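Local coordinates for ABC transporter substrate-binding protein (Staphylococcus aureus subsp. aureus NCTC 8325, PDB 3UN6), which probably captures a ligand as the substrate-binding component of an ABC-type import system, and has zinc bound in this structure, at residues L50-K55 with G248-D253; S58-P63 with V241-K246; L96-K101 with N305-D310; I260-F265 with D270-S275. One frame throughout, in Å; residues are numbered along the deposited sequence. Where two conformers were deposited one is given.

Contact 1 (L50-K55 with G248-D253); sequences LMMTKK and GFKMND
Met52 of helix 48-58 and Met251, set in a type I beta turn that runs from Lys250 to Asp253, approach to 7.5 Å between their CA atoms. In this periplasmic-binding-protein fold the turn links helix 234-250 to helix 254-264, so the contact seats helix 48-58 on the corner between those two. Both residues are selenomethionines and run antiparallel alongside each other. The SE of Met251 lies 3.8 Å from Met52 CB, and Met251 CG is 4.0 Å from Met52 CG, a purely apolar, side-by-side fit. Met251 reaches it as a hook, bent at both chi2 and chi3; its surroundings also include Ser257 of helix 254-264 and Tyr281. Met52 starts straight out, with CG anti to the backbone N (chi1 -179°), then bends at chi2 and carries its methyl beyond Met251 to the neighbouring residue. There it lies against the aliphatic root of Lys250, whose ammonium end turns outward. Met52 is thus shared between a buried partner and one at the surface, with Ser247 also beside it. Its CE stands 3.7 Å from Lys250 CG and 3.8 Å from Lys250 CB.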
loop_
_atom_site.group_PDB
_atom_site.type_symbol
_atom_site.label_atom_id
_atom_site.label_comp_id
_atom_site.label_asym_id
_atom_site.label_seq_id
_atom_site.Cartn_x
_atom_site.Cartn_y
_atom_site.Cartn_z
ATOM N N LEU A 50 -3.171 2.056 -10.668
ATOM C CA LEU A 50 -2.634 3.192 -11.432
ATOM C C LEU A 50 -2.192 2.736 -12.831
ATOM O O LEU A 50 -2.356 3.485 -13.808
ATOM C CB LEU A 50 -1.447 3.840 -10.715
ATOM C CG LEU A 50 -1.761 4.673 -9.480
ATOM C CD1 LEU A 50 -0.459 5.121 -8.836
ATOM C CD2 LEU A 50 -2.626 5.857 -9.862
HETATM N N MSE A 51 -1.635 1.518 -12.922
HETATM C CA MSE A 51 -1.184 0.961 -14.204
HETATM C C MSE A 51 -2.421 0.737 -15.080
HETATM O O MSE A 51 -2.437 1.055 -16.281
HETATM C CB MSE A 51 -0.464 -0.388 -14.030
HETATM C CG MSE A 51 0.623 -0.547 -12.910
HETATM SE SE MSE A 51 2.147 0.649 -12.907
HETATM C CE MSE A 51 1.412 2.113 -11.802
HETATM N N MSE A 52 -3.466 0.171 -14.483
HETATM C CA MSE A 52 -4.703 -0.045 -15.227
HETATM C C MSE A 52 -5.270 1.288 -15.714
HETATM O O MSE A 52 -5.724 1.384 -16.869
HETATM C CB MSE A 52 -5.742 -0.769 -14.380
HETATM C CG MSE A 52 -6.993 -1.017 -15.102
HETATM SE SE MSE A 52 -6.764 -2.312 -16.599
HETATM C CE MSE A 52 -8.261 -1.715 -17.652
ATOM N N THR A 53 -5.242 2.308 -14.851
ATOM C CA THR A 53 -5.761 3.640 -15.204
ATOM C C THR A 53 -5.046 4.173 -16.440
ATOM O O THR A 53 -5.677 4.672 -17.368
ATOM C CB THR A 53 -5.634 4.624 -14.022
ATOM O OG1 THR A 53 -6.314 4.074 -12.886
ATOM C CG2 THR A 53 -6.231 5.980 -14.366
ATOM N N LYS A 54 -3.723 4.048 -16.431
ATOM C CA LYS A 54 -2.862 4.417 -17.537
ATOM C C LYS A 54 -3.264 3.668 -18.816
ATOM O O LYS A 54 -3.395 4.275 -19.878
ATOM C CB LYS A 54 -1.409 4.087 -17.160
ATOM C CG LYS A 54 -0.351 4.419 -18.187
ATOM C CD LYS A 54 -0.256 5.877 -18.426
ATOM C CE LYS A 54 0.920 6.174 -19.307
ATOM N NZ LYS A 54 0.896 7.586 -19.713
ATOM N N LYS A 55 -3.512 2.362 -18.712
ATOM C CA LYS A 55 -3.892 1.596 -19.883
ATOM C C LYS A 55 -5.250 2.067 -20.420
ATOM O O LYS A 55 -5.438 2.213 -21.624
ATOM C CB LYS A 55 -3.940 0.106 -19.590
ATOM C CG LYS A 55 -4.256 -0.704 -20.839
ATOM C CD LYS A 55 -4.447 -2.185 -20.568
ATOM C CE LYS A 55 -4.777 -2.921 -21.888
ATOM N NZ LYS A 55 -5.146 -4.341 -21.665
ATOM N N GLY A 248 -10.619 0.246 -11.250
ATOM C CA GLY A 248 -10.745 -0.539 -10.035
ATOM C C GLY A 248 -11.645 -1.738 -10.198
ATOM O O GLY A 248 -11.360 -2.805 -9.657
ATOM N N PHE A 249 -12.712 -1.571 -10.956
ATOM C CA PHE A 249 -13.638 -2.673 -11.226
ATOM C C PHE A 249 -13.102 -3.611 -12.306
ATOM O O PHE A 249 -13.293 -4.815 -12.215
ATOM C CB PHE A 249 -15.025 -2.143 -11.556
ATOM C CG PHE A 249 -15.701 -1.483 -10.377
ATOM C CD1 PHE A 249 -16.310 -2.250 -9.401
ATOM C CD2 PHE A 249 -15.703 -0.102 -10.234
ATOM C CE1 PHE A 249 -16.925 -1.654 -8.296
ATOM C CE2 PHE A 249 -16.307 0.510 -9.137
ATOM C CZ PHE A 249 -16.923 -0.273 -8.162
ATOM N N LYS A 250 -12.431 -3.072 -13.317
ATOM C CA LYS A 250 -11.768 -3.924 -14.329
ATOM C C LYS A 250 -10.773 -4.901 -13.667
ATOM O O LYS A 250 -10.606 -6.043 -14.110
ATOM C CB LYS A 250 -10.978 -3.067 -15.331
ATOM C CG LYS A 250 -11.674 -2.684 -16.595
ATOM C CD LYS A 250 -11.880 -3.912 -17.493
ATOM C CE LYS A 250 -12.255 -3.517 -18.903
ATOM N NZ LYS A 250 -13.378 -2.538 -18.921
HETATM N N MSE A 251 -10.132 -4.426 -12.604
HETATM C CA MSE A 251 -9.098 -5.173 -11.880
HETATM C C MSE A 251 -9.603 -6.317 -11.020
HETATM O O MSE A 251 -8.796 -7.056 -10.444
HETATM C CB MSE A 251 -8.266 -4.220 -11.046
HETATM C CG MSE A 251 -7.380 -3.290 -11.872
HETATM SE SE MSE A 251 -5.788 -4.174 -12.661
HETATM C CE MSE A 251 -4.682 -4.339 -11.077
ATOM N N ASN A 252 -10.918 -6.454 -10.904
ATOM C CA ASN A 252 -11.504 -7.597 -10.208
ATOM C C ASN A 252 -11.228 -8.863 -10.996
ATOM O O ASN A 252 -11.004 -9.933 -10.425
ATOM C CB ASN A 252 -13.018 -7.440 -10.048
ATOM C CG ASN A 252 -13.391 -6.535 -8.898
ATOM O OD1 ASN A 252 -12.682 -6.465 -7.889
ATOM N ND2 ASN A 252 -14.544 -5.877 -9.015
ATOM N N ASP A 253 -11.292 -8.748 -12.317
ATOM C CA ASP A 253 -10.978 -9.861 -13.166
ATOM C C ASP A 253 -9.493 -10.180 -12.954
ATOM O O ASP A 253 -8.634 -9.369 -13.293
ATOM C CB ASP A 253 -11.237 -9.506 -14.621
ATOM C CG ASP A 253 -10.734 -10.576 -15.570
ATOM O OD1 ASP A 253 -10.173 -11.570 -15.072
ATOM O OD2 ASP A 253 -10.873 -10.424 -16.799
#

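Contact 2 (S58-P63 with V241-K246); sequences SQYNHP and VQDYKK
Tyr60 carries segment 58-63 across to Asp243 on helix 234-250. It comes two residues after Ser58, where the chain has turned into an extended conformation, and its CB points at the opposing helix. With chi1 at -60° the ring swings to the side of its own backbone N, and its far end is aimed at the acid. The phenol OH donates a 2.8 Å hydrogen bond to Asp243 OD1, arriving from above the carboxylate, 52° out of its plane. The ring and carboxylate planes are turned 37° apart, and the acid sits at the ring's edge: Tyr60 CE2 is 3.7 Å from Asp243 OD2. That second oxygen is hydrogen-bonded to Tyr65 OH, so two tyrosines hold the buried carboxylate, one at each oxygen, which fixes its rotation and would probably help keep it ionised. Beside this bond the aliphatic part of Lys246 passes the phenol, with its CD 4.4 Å from Tyr60 OH. The ammonium end of Lys246 is engaged elsewhere, in a salt bridge to the terminal carboxylate of Ser324.

Segment 58-63 lies in the connection from helix to second strand of a beta-alpha-beta crossover, made of strand 36-41, helix 48-58 and the parallel strand 66-71, and helix 234-250 packs against this unit. Tyr60 and Tyr65 both belong to that connection, while Asp243 also packs on Thr53 and Leu57 of helix 48-58. Further along the segment, Pro63 rests on Leu57 and Gln34.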
loop_
_atom_site.group_PDB
_atom_site.type_symbol
_atom_site.label_atom_id
_atom_site.label_comp_id
_atom_site.label_asym_id
_atom_site.label_seq_id
_atom_site.Cartn_x
_atom_site.Cartn_y
_atom_site.Cartn_z
ATOM N N SER A 58 -5.065 5.393 -22.322
ATOM C CA SER A 58 -4.490 5.246 -23.660
ATOM C C SER A 58 -5.539 4.851 -24.706
ATOM O O SER A 58 -5.327 5.043 -25.895
ATOM C CB SER A 58 -3.381 4.198 -23.649
ATOM O OG SER A 58 -2.395 4.517 -22.687
ATOM N N GLN A 59 -6.665 4.304 -24.255
ATOM C CA GLN A 59 -7.732 3.881 -25.156
ATOM C C GLN A 59 -8.667 5.001 -25.622
ATOM O O GLN A 59 -9.473 4.765 -26.506
ATOM C CB GLN A 59 -8.519 2.726 -24.532
ATOM C CG GLN A 59 -7.679 1.449 -24.459
ATOM C CD GLN A 59 -8.338 0.327 -23.684
ATOM O OE1 GLN A 59 -9.175 0.561 -22.810
ATOM N NE2 GLN A 59 -7.947 -0.905 -23.987
ATOM N N TYR A 60 -8.568 6.206 -25.056
ATOM C CA TYR A 60 -9.391 7.331 -25.527
ATOM C C TYR A 60 -8.733 7.974 -26.737
ATOM O O TYR A 60 -7.494 8.061 -26.803
ATOM C CB TYR A 60 -9.568 8.431 -24.468
ATOM C CG TYR A 60 -10.226 7.985 -23.183
ATOM C CD1 TYR A 60 -11.495 7.424 -23.190
ATOM C CD2 TYR A 60 -9.591 8.166 -21.952
ATOM C CE1 TYR A 60 -12.102 7.019 -22.015
ATOM C CE2 TYR A 60 -10.196 7.778 -20.777
ATOM C CZ TYR A 60 -11.449 7.198 -20.813
ATOM O OH TYR A 60 -12.052 6.797 -19.644
ATOM N N ASN A 61 -9.561 8.425 -27.686
ATOM C CA ASN A 61 -9.065 9.152 -28.856
ATOM C C ASN A 61 -8.377 10.434 -28.374
ATOM O O ASN A 61 -7.278 10.780 -28.825
ATOM C CB ASN A 61 -10.205 9.539 -29.809
ATOM C CG ASN A 61 -10.724 8.370 -30.635
ATOM O OD1 ASN A 61 -10.572 7.207 -30.271
ATOM N ND2 ASN A 61 -11.348 8.689 -31.766
ATOM N N HIS A 62 -9.046 11.136 -27.464
ATOM C CA HIS A 62 -8.512 12.366 -26.894
ATOM C C HIS A 62 -8.711 12.377 -25.388
ATOM O O HIS A 62 -9.744 12.827 -24.896
ATOM C CB HIS A 62 -9.152 13.600 -27.539
ATOM C CG HIS A 62 -8.649 13.886 -28.920
ATOM N ND1 HIS A 62 -7.522 14.646 -29.156
ATOM C CD2 HIS A 62 -9.114 13.514 -30.137
ATOM C CE1 HIS A 62 -7.316 14.731 -30.459
ATOM N NE2 HIS A 62 -8.266 14.049 -31.076
ATOM N N PRO A 63 -7.713 11.871 -24.648
ATOM C CA PRO A 63 -7.788 11.827 -23.198
ATOM C C PRO A 63 -7.822 13.235 -22.612
ATOM O O PRO A 63 -7.243 14.167 -23.192
ATOM C CB PRO A 63 -6.500 11.097 -22.803
ATOM C CG PRO A 63 -5.568 11.338 -23.916
ATOM C CD PRO A 63 -6.404 11.411 -25.150
ATOM N N VAL A 241 -9.831 10.567 -11.293
ATOM C CA VAL A 241 -10.437 9.678 -10.292
ATOM C C VAL A 241 -11.511 8.791 -10.924
ATOM O O VAL A 241 -11.712 7.648 -10.516
ATOM C CB VAL A 241 -11.053 10.485 -9.138
ATOM C CG1 VAL A 241 -11.945 9.598 -8.265
ATOM C CG2 VAL A 241 -9.953 11.130 -8.331
ATOM N N GLN A 242 -12.192 9.337 -11.917
ATOM C CA GLN A 242 -13.211 8.600 -12.668
ATOM C C GLN A 242 -12.587 7.425 -13.456
ATOM O O GLN A 242 -13.130 6.335 -13.470
ATOM C CB GLN A 242 -13.921 9.540 -13.627
ATOM C CG GLN A 242 -14.869 8.831 -14.613
ATOM C CD GLN A 242 -16.169 8.398 -13.990
ATOM O OE1 GLN A 242 -17.091 9.217 -13.805
ATOM N NE2 GLN A 242 -16.287 7.094 -13.707
ATOM N N ASP A 243 -11.456 7.666 -14.120
ATOM C CA ASP A 243 -10.770 6.618 -14.839
ATOM C C ASP A 243 -10.245 5.606 -13.837
ATOM O O ASP A 243 -10.301 4.412 -14.064
ATOM C CB ASP A 243 -9.647 7.199 -15.690
ATOM C CG ASP A 243 -10.177 8.071 -16.798
ATOM O OD1 ASP A 243 -11.373 7.890 -17.148
ATOM O OD2 ASP A 243 -9.415 8.914 -17.311
ATOM N N TYR A 244 -9.752 6.111 -12.720
ATOM C CA TYR A 244 -9.264 5.282 -11.631
ATOM C C TYR A 244 -10.385 4.382 -11.085
ATOM O O TYR A 244 -10.157 3.207 -10.810
ATOM C CB TYR A 244 -8.681 6.197 -10.537
ATOM C CG TYR A 244 -7.985 5.487 -9.389
ATOM C CD1 TYR A 244 -6.626 5.247 -9.431
ATOM C CD2 TYR A 244 -8.695 5.089 -8.257
ATOM C CE1 TYR A 244 -5.982 4.602 -8.394
ATOM C CE2 TYR A 244 -8.059 4.462 -7.208
ATOM C CZ TYR A 244 -6.696 4.210 -7.291
ATOM O OH TYR A 244 -6.048 3.579 -6.253
ATOM N N LYS A 245 -11.596 4.930 -10.948
ATOM C CA LYS A 245 -12.736 4.174 -10.417
ATOM C C LYS A 245 -13.132 3.035 -11.371
ATOM O O LYS A 245 -13.294 1.890 -10.950
ATOM C CB LYS A 245 -13.901 5.113 -10.141
ATOM C CG LYS A 245 -15.133 4.430 -9.596
ATOM C CD LYS A 245 -16.092 5.453 -9.039
ATOM C CE LYS A 245 -17.326 4.786 -8.444
ATOM N NZ LYS A 245 -18.232 5.808 -7.853
ATOM N N LYS A 246 -13.269 3.362 -12.658
ATOM C CA LYS A 246 -13.573 2.371 -13.683
ATOM C C LYS A 246 -12.518 1.247 -13.659
ATOM O O LYS A 246 -12.857 0.050 -13.707
ATOM C CB LYS A 246 -13.585 3.022 -15.070
ATOM C CG LYS A 246 -14.609 4.140 -15.283
ATOM C CD LYS A 246 -14.541 4.682 -16.725
ATOM C CE LYS A 246 -15.502 5.853 -16.973
ATOM N NZ LYS A 246 -16.924 5.516 -16.714
#

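Contact 3 (L96-K101 with N305-D310); sequences LAMKSK and NPPAYD
Met98, a selenomethionine of helix 94-102, leans on the two consecutive prolines Pro306 and Pro307. Its CB meets the second of them, standing 3.8 Å from Pro307 CD and 4.1 Å from Pro307 CG. From there CG heads away from the residue's own carbonyl (chi1 -74°), and the chain runs on nearly straight through chi2 to SE; the side chain also packs on Tyr291, Ile294 and Thr295 of helix 288-300. A bend at chi3 then swings the methyl out obliquely across the first proline: CE is 3.4 Å from Pro306 CB, tighter than a usual carbon contact. One selenomethionine therefore touches Pro307 with its root and Pro306 with its tip.

Both prolines and Ala308 hold extended, polyproline II-like backbone angles, and Ala308 is the N-cap of helix 309-312. One turn along helix 94-102, Lys101 CG faces Pro307 CG at 4.3 Å, and the lysine then carries NZ off to the carbonyls of Ile107 and Ser105. Phe312 packs on Met98, Lys101 and Pro307 alike, joining segment 305-310 to the helix in the binding-protein fold.

Beside the apolar pairs, Met98 O lies 3.7 Å from Pro307 CD. Neither proline has a backbone N-H to satisfy, so the pair can be pressed on the helix without leaving a buried donor, and the fit depends on shape and van der Waals contact.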
loop_
_atom_site.group_PDB
_atom_site.type_symbol
_atom_site.label_atom_id
_atom_site.label_comp_id
_atom_site.label_asym_id
_atom_site.label_seq_id
_atom_site.Cartn_x
_atom_site.Cartn_y
_atom_site.Cartn_z
ATOM N N LEU A 96 1.514 6.894 6.733
ATOM C CA LEU A 96 2.600 7.808 6.329
ATOM C C LEU A 96 2.013 9.121 5.833
ATOM O O LEU A 96 2.484 10.213 6.188
ATOM C CB LEU A 96 3.448 7.141 5.237
ATOM C CG LEU A 96 4.696 7.871 4.745
ATOM C CD1 LEU A 96 5.611 8.300 5.907
ATOM C CD2 LEU A 96 5.449 6.984 3.717
ATOM N N ALA A 97 0.990 8.998 4.995
ATOM C CA ALA A 97 0.239 10.150 4.483
ATOM C C ALA A 97 -0.498 10.898 5.639
ATOM O O ALA A 97 -0.538 12.115 5.675
ATOM C CB ALA A 97 -0.748 9.683 3.407
HETATM N N MSE A 98 -1.067 10.155 6.586
HETATM C CA MSE A 98 -1.741 10.759 7.755
HETATM C C MSE A 98 -0.757 11.564 8.626
HETATM O O MSE A 98 -1.074 12.639 9.109
HETATM C CB MSE A 98 -2.385 9.665 8.617
HETATM C CG MSE A 98 -3.644 9.056 8.025
HETATM SE SE MSE A 98 -4.140 7.318 8.797
HETATM C CE MSE A 98 -4.438 7.916 10.620
ATOM N N LYS A 99 0.434 11.014 8.839
ATOM C CA LYS A 99 1.468 11.674 9.626
ATOM C C LYS A 99 1.904 12.951 8.921
ATOM O O LYS A 99 1.989 13.999 9.538
ATOM C CB LYS A 99 2.667 10.742 9.811
ATOM C CG LYS A 99 3.873 11.381 10.455
ATOM C CD LYS A 99 3.596 11.828 11.864
ATOM C CE LYS A 99 4.851 12.447 12.473
ATOM N NZ LYS A 99 4.618 13.038 13.818
ATOM N N SER A 100 2.164 12.850 7.624
ATOM C CA SER A 100 2.543 13.994 6.823
ATOM C C SER A 100 1.426 15.044 6.938
ATOM O O SER A 100 1.684 16.232 7.126
ATOM C CB SER A 100 2.776 13.568 5.378
ATOM O OG SER A 100 3.298 14.651 4.626
ATOM N N LYS A 101 0.176 14.598 6.864
ATOM C CA LYS A 101 -0.963 15.516 7.027
ATOM C C LYS A 101 -0.948 16.177 8.420
ATOM O O LYS A 101 -1.140 17.387 8.543
ATOM C CB LYS A 101 -2.290 14.775 6.832
ATOM C CG LYS A 101 -3.514 15.670 6.773
ATOM C CD LYS A 101 -3.496 16.398 5.426
ATOM C CE LYS A 101 -4.514 17.469 5.308
ATOM N NZ LYS A 101 -4.314 18.215 4.034
ATOM N N ASN A 305 -0.817 11.708 16.640
ATOM C CA ASN A 305 -2.262 11.957 16.721
ATOM C C ASN A 305 -2.788 12.038 15.306
ATOM O O ASN A 305 -2.379 12.926 14.546
ATOM C CB ASN A 305 -2.665 13.184 17.533
ATOM C CG ASN A 305 -4.181 13.210 17.805
ATOM O OD1 ASN A 305 -4.643 12.704 18.832
ATOM N ND2 ASN A 305 -4.959 13.704 16.838
ATOM N N PRO A 306 -3.686 11.095 14.942
ATOM C CA PRO A 306 -4.176 11.032 13.576
ATOM C C PRO A 306 -5.164 12.144 13.238
ATOM O O PRO A 306 -5.868 12.641 14.127
ATOM C CB PRO A 306 -4.852 9.646 13.505
ATOM C CG PRO A 306 -5.320 9.390 14.878
ATOM C CD PRO A 306 -4.363 10.110 15.812
ATOM N N PRO A 307 -5.194 12.557 11.958
ATOM C CA PRO A 307 -6.128 13.572 11.523
ATOM C C PRO A 307 -7.540 12.982 11.384
ATOM O O PRO A 307 -7.697 11.782 11.122
ATOM C CB PRO A 307 -5.566 13.991 10.168
ATOM C CG PRO A 307 -4.900 12.796 9.660
ATOM C CD PRO A 307 -4.322 12.111 10.862
ATOM N N ALA A 308 -8.554 13.817 11.582
ATOM C CA ALA A 308 -9.945 13.389 11.437
ATOM C C ALA A 308 -10.263 13.061 9.973
ATOM O O ALA A 308 -9.623 13.569 9.067
ATOM C CB ALA A 308 -10.881 14.497 11.939
ATOM N N TYR A 309 -11.279 12.237 9.755
ATOM C CA TYR A 309 -11.715 11.864 8.408
ATOM C C TYR A 309 -11.892 13.072 7.456
ATOM O O TYR A 309 -11.324 13.098 6.344
ATOM C CB TYR A 309 -13.012 11.053 8.499
ATOM C CG TYR A 309 -13.446 10.443 7.197
ATOM C CD1 TYR A 309 -13.021 9.182 6.820
ATOM C CD2 TYR A 309 -14.289 11.118 6.360
ATOM C CE1 TYR A 309 -13.428 8.622 5.626
ATOM C CE2 TYR A 309 -14.700 10.578 5.169
ATOM C CZ TYR A 309 -14.268 9.335 4.803
ATOM O OH TYR A 309 -14.695 8.819 3.620
ATOM N N ASP A 310 -12.650 14.078 7.892
ATOM C CA ASP A 310 -12.913 15.272 7.061
ATOM C C ASP A 310 -11.668 16.133 6.780
ATOM O O ASP A 310 -11.658 16.918 5.846
ATOM C CB ASP A 310 -14.033 16.116 7.664
ATOM C CG ASP A 310 -15.403 15.455 7.531
ATOM O OD1 ASP A 310 -15.567 14.602 6.638
ATOM O OD2 ASP A 310 -16.323 15.796 8.291
#

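Contact 4 (I260-F265 with D270-S275); sequences IMTHHF and DVLTQS
Leu272 pushes its forked end between Met261 and Thr262 of helix 254-264 and Phe265 just past its end. The first torsion (chi1 -67°) sends the branch toward that helix, and chi2 (166°) sets the two methyls to their partners. CD1 goes to the backbone and the threonine, lying 3.6 Å from Thr262 CA and 3.9 Å from Thr262 CG2, with the two side chains angled against each other. CD2 turns to the ring: it is 4.0 Å from Phe265 CD2, near the ring plane and at its edge, and the two side chains cross at about a right angle. Met261 CB touches both methyls of Leu272, 4.1 Å from CD1 and from CD2, and the selenomethionine then bends at chi3 to rest CE against the carbonyl oxygen, 3.5 Å from Leu272 O.

Each helix is also tied within itself. His264 ND1 donates to Ile260 O, with the acceptor in its ring plane. On the other helix, Ser275 OG gives a 2.7 Å bond to Val271 O, which also accepts from Ser275 N from the opposite face of its plane.

Two consecutive helices, 254-264 and 269-277, thus pack across the short loop that joins them, a helix-loop-helix unit of the binding-protein fold. The first packs on helix 48-58, Met261 on Ala48 and Ile260 on Met51, and the Phe265 side chain is about 8 Å from that of the zinc ligand His46. The second rests on helix 195-201 through Val271 and Ser275 on Ala197, just before strand 279-280.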
loop_
_atom_site.group_PDB
_atom_site.type_symbol
_atom_site.label_atom_id
_atom_site.label_comp_id
_atom_site.label_asym_id
_atom_site.label_seq_id
_atom_site.Cartn_x
_atom_site.Cartn_y
_atom_site.Cartn_z
ATOM N N ILE A 260 -1.729 -6.768 -16.298
ATOM C CA ILE A 260 -1.268 -5.393 -16.008
ATOM C C ILE A 260 0.086 -5.390 -15.312
ATOM O O ILE A 260 1.009 -4.704 -15.719
ATOM C CB ILE A 260 -2.276 -4.623 -15.121
ATOM C CG1 ILE A 260 -3.286 -3.871 -15.993
ATOM C CG2 ILE A 260 -1.574 -3.608 -14.285
ATOM C CD1 ILE A 260 -2.640 -2.770 -16.897
HETATM N N MSE A 261 0.194 -6.171 -14.248
HETATM C CA MSE A 261 1.414 -6.216 -13.482
HETATM C C MSE A 261 2.607 -6.832 -14.217
HETATM O O MSE A 261 3.718 -6.317 -14.089
HETATM C CB MSE A 261 1.177 -6.930 -12.160
HETATM C CG MSE A 261 0.157 -6.196 -11.297
HETATM SE SE MSE A 261 0.103 -6.965 -9.549
HETATM C CE MSE A 261 -0.506 -8.582 -9.912
ATOM N N THR A 262 2.399 -7.900 -14.986
ATOM C CA THR A 262 3.523 -8.522 -15.690
ATOM C C THR A 262 4.139 -7.521 -16.635
ATOM O O THR A 262 5.360 -7.496 -16.852
ATOM C CB THR A 262 3.124 -9.801 -16.457
ATOM O OG1 THR A 262 2.011 -9.523 -17.316
ATOM C CG2 THR A 262 2.749 -10.923 -15.485
ATOM N N HIS A 263 3.294 -6.677 -17.197
ATOM C CA HIS A 263 3.766 -5.673 -18.100
ATOM C C HIS A 263 4.709 -4.666 -17.429
ATOM O O HIS A 263 5.813 -4.423 -17.915
ATOM C CB HIS A 263 2.570 -4.937 -18.710
ATOM C CG HIS A 263 2.960 -3.894 -19.709
ATOM N ND1 HIS A 263 3.126 -4.170 -21.046
ATOM C CD2 HIS A 263 3.242 -2.577 -19.559
ATOM C CE1 HIS A 263 3.478 -3.066 -21.684
ATOM N NE2 HIS A 263 3.559 -2.085 -20.803
ATOM N N HIS A 264 4.278 -4.121 -16.296
ATOM C CA HIS A 264 4.988 -3.047 -15.599
ATOM C C HIS A 264 6.024 -3.434 -14.576
ATOM O O HIS A 264 7.004 -2.704 -14.395
ATOM C CB HIS A 264 3.977 -2.150 -14.879
ATOM C CG HIS A 264 3.169 -1.300 -15.801
ATOM N ND1 HIS A 264 1.978 -1.721 -16.357
ATOM C CD2 HIS A 264 3.388 -0.050 -16.275
ATOM C CE1 HIS A 264 1.493 -0.760 -17.124
ATOM N NE2 HIS A 264 2.332 0.260 -17.099
ATOM N N PHE A 265 5.821 -4.539 -13.872
ATOM C CA PHE A 265 6.753 -4.887 -12.807
ATOM C C PHE A 265 7.874 -5.857 -13.183
ATOM O O PHE A 265 7.688 -6.779 -13.992
ATOM C CB PHE A 265 5.995 -5.432 -11.589
ATOM C CG PHE A 265 4.934 -4.521 -11.056
ATOM C CD1 PHE A 265 4.942 -3.152 -11.318
ATOM C CD2 PHE A 265 3.993 -5.011 -10.179
ATOM C CE1 PHE A 265 3.973 -2.328 -10.792
ATOM C CE2 PHE A 265 3.024 -4.180 -9.636
ATOM C CZ PHE A 265 3.017 -2.841 -9.938
ATOM N N ASP A 270 4.735 -16.080 -12.406
ATOM C CA ASP A 270 4.366 -16.912 -11.258
ATOM C C ASP A 270 4.323 -16.105 -9.965
ATOM O O ASP A 270 3.417 -16.291 -9.181
ATOM C CB ASP A 270 5.258 -18.137 -11.117
ATOM C CG ASP A 270 6.715 -17.790 -10.952
ATOM O OD1 ASP A 270 7.557 -18.687 -11.195
ATOM O OD2 ASP A 270 7.031 -16.635 -10.590
ATOM N N VAL A 271 5.311 -15.238 -9.742
ATOM C CA VAL A 271 5.318 -14.360 -8.571
ATOM C C VAL A 271 4.122 -13.404 -8.579
ATOM O O VAL A 271 3.544 -13.155 -7.533
ATOM C CB VAL A 271 6.639 -13.557 -8.466
ATOM C CG1 VAL A 271 6.505 -12.315 -7.532
ATOM C CG2 VAL A 271 7.763 -14.489 -8.017
ATOM N N LEU A 272 3.737 -12.901 -9.755
ATOM C CA LEU A 272 2.652 -11.919 -9.845
ATOM C C LEU A 272 1.249 -12.563 -9.808
ATOM O O LEU A 272 0.286 -11.914 -9.380
ATOM C CB LEU A 272 2.842 -11.003 -11.063
ATOM C CG LEU A 272 4.078 -10.090 -10.951
ATOM C CD1 LEU A 272 4.385 -9.479 -12.299
ATOM C CD2 LEU A 272 3.889 -8.998 -9.862
ATOM N N THR A 273 1.151 -13.827 -10.230
ATOM C CA THR A 273 -0.110 -14.574 -10.126
ATOM C C THR A 273 -0.398 -14.800 -8.643
ATOM O O THR A 273 -1.506 -14.555 -8.172
ATOM C CB THR A 273 -0.036 -15.895 -10.880
ATOM O OG1 THR A 273 0.191 -15.603 -12.261
ATOM C CG2 THR A 273 -1.351 -16.668 -10.747
ATOM N N GLN A 274 0.607 -15.248 -7.894
ATOM C CA GLN A 274 0.445 -15.411 -6.451
ATOM C C GLN A 274 0.069 -14.061 -5.790
ATOM O O GLN A 274 -0.834 -13.992 -4.946
ATOM C CB GLN A 274 1.737 -15.971 -5.840
ATOM C CG GLN A 274 1.721 -16.085 -4.310
ATOM C CD GLN A 274 2.940 -16.828 -3.807
ATOM O OE1 GLN A 274 3.472 -17.679 -4.504
ATOM N NE2 GLN A 274 3.379 -16.517 -2.610
ATOM N N SER A 275 0.757 -12.994 -6.201
ATOM C CA SER A 275 0.547 -11.655 -5.658
ATOM C C SER A 275 -0.866 -11.146 -5.927
ATOM O O SER A 275 -1.520 -10.594 -5.035
ATOM C CB SER A 275 1.570 -10.693 -6.259
ATOM O OG SER A 275 2.905 -11.073 -5.892
#

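From the N terminus, helix 48-58 opens contact 1 and the loop after it opens contact 2; helix 94-102 then opens contact 3. Helix 234-250 closes contact 2 first, and the turn at its end closes contact 1, so contact 2 nests inside the loop of contact 1. Contact 3 closes only at 305-310 and therefore crosses both. Contact 4 is local: it follows contact 1 in series and lies nested within contact 3, on the opposite side of the chain's centre. Contacts 1 and 2 touch through Thr53 and Tyr244, and contacts 1 and 4 through Met51 and Ile260, forming one continuous patch around helix 48-58. Contact 3 joins helix 94-102 to the segment leading into helix 309-312.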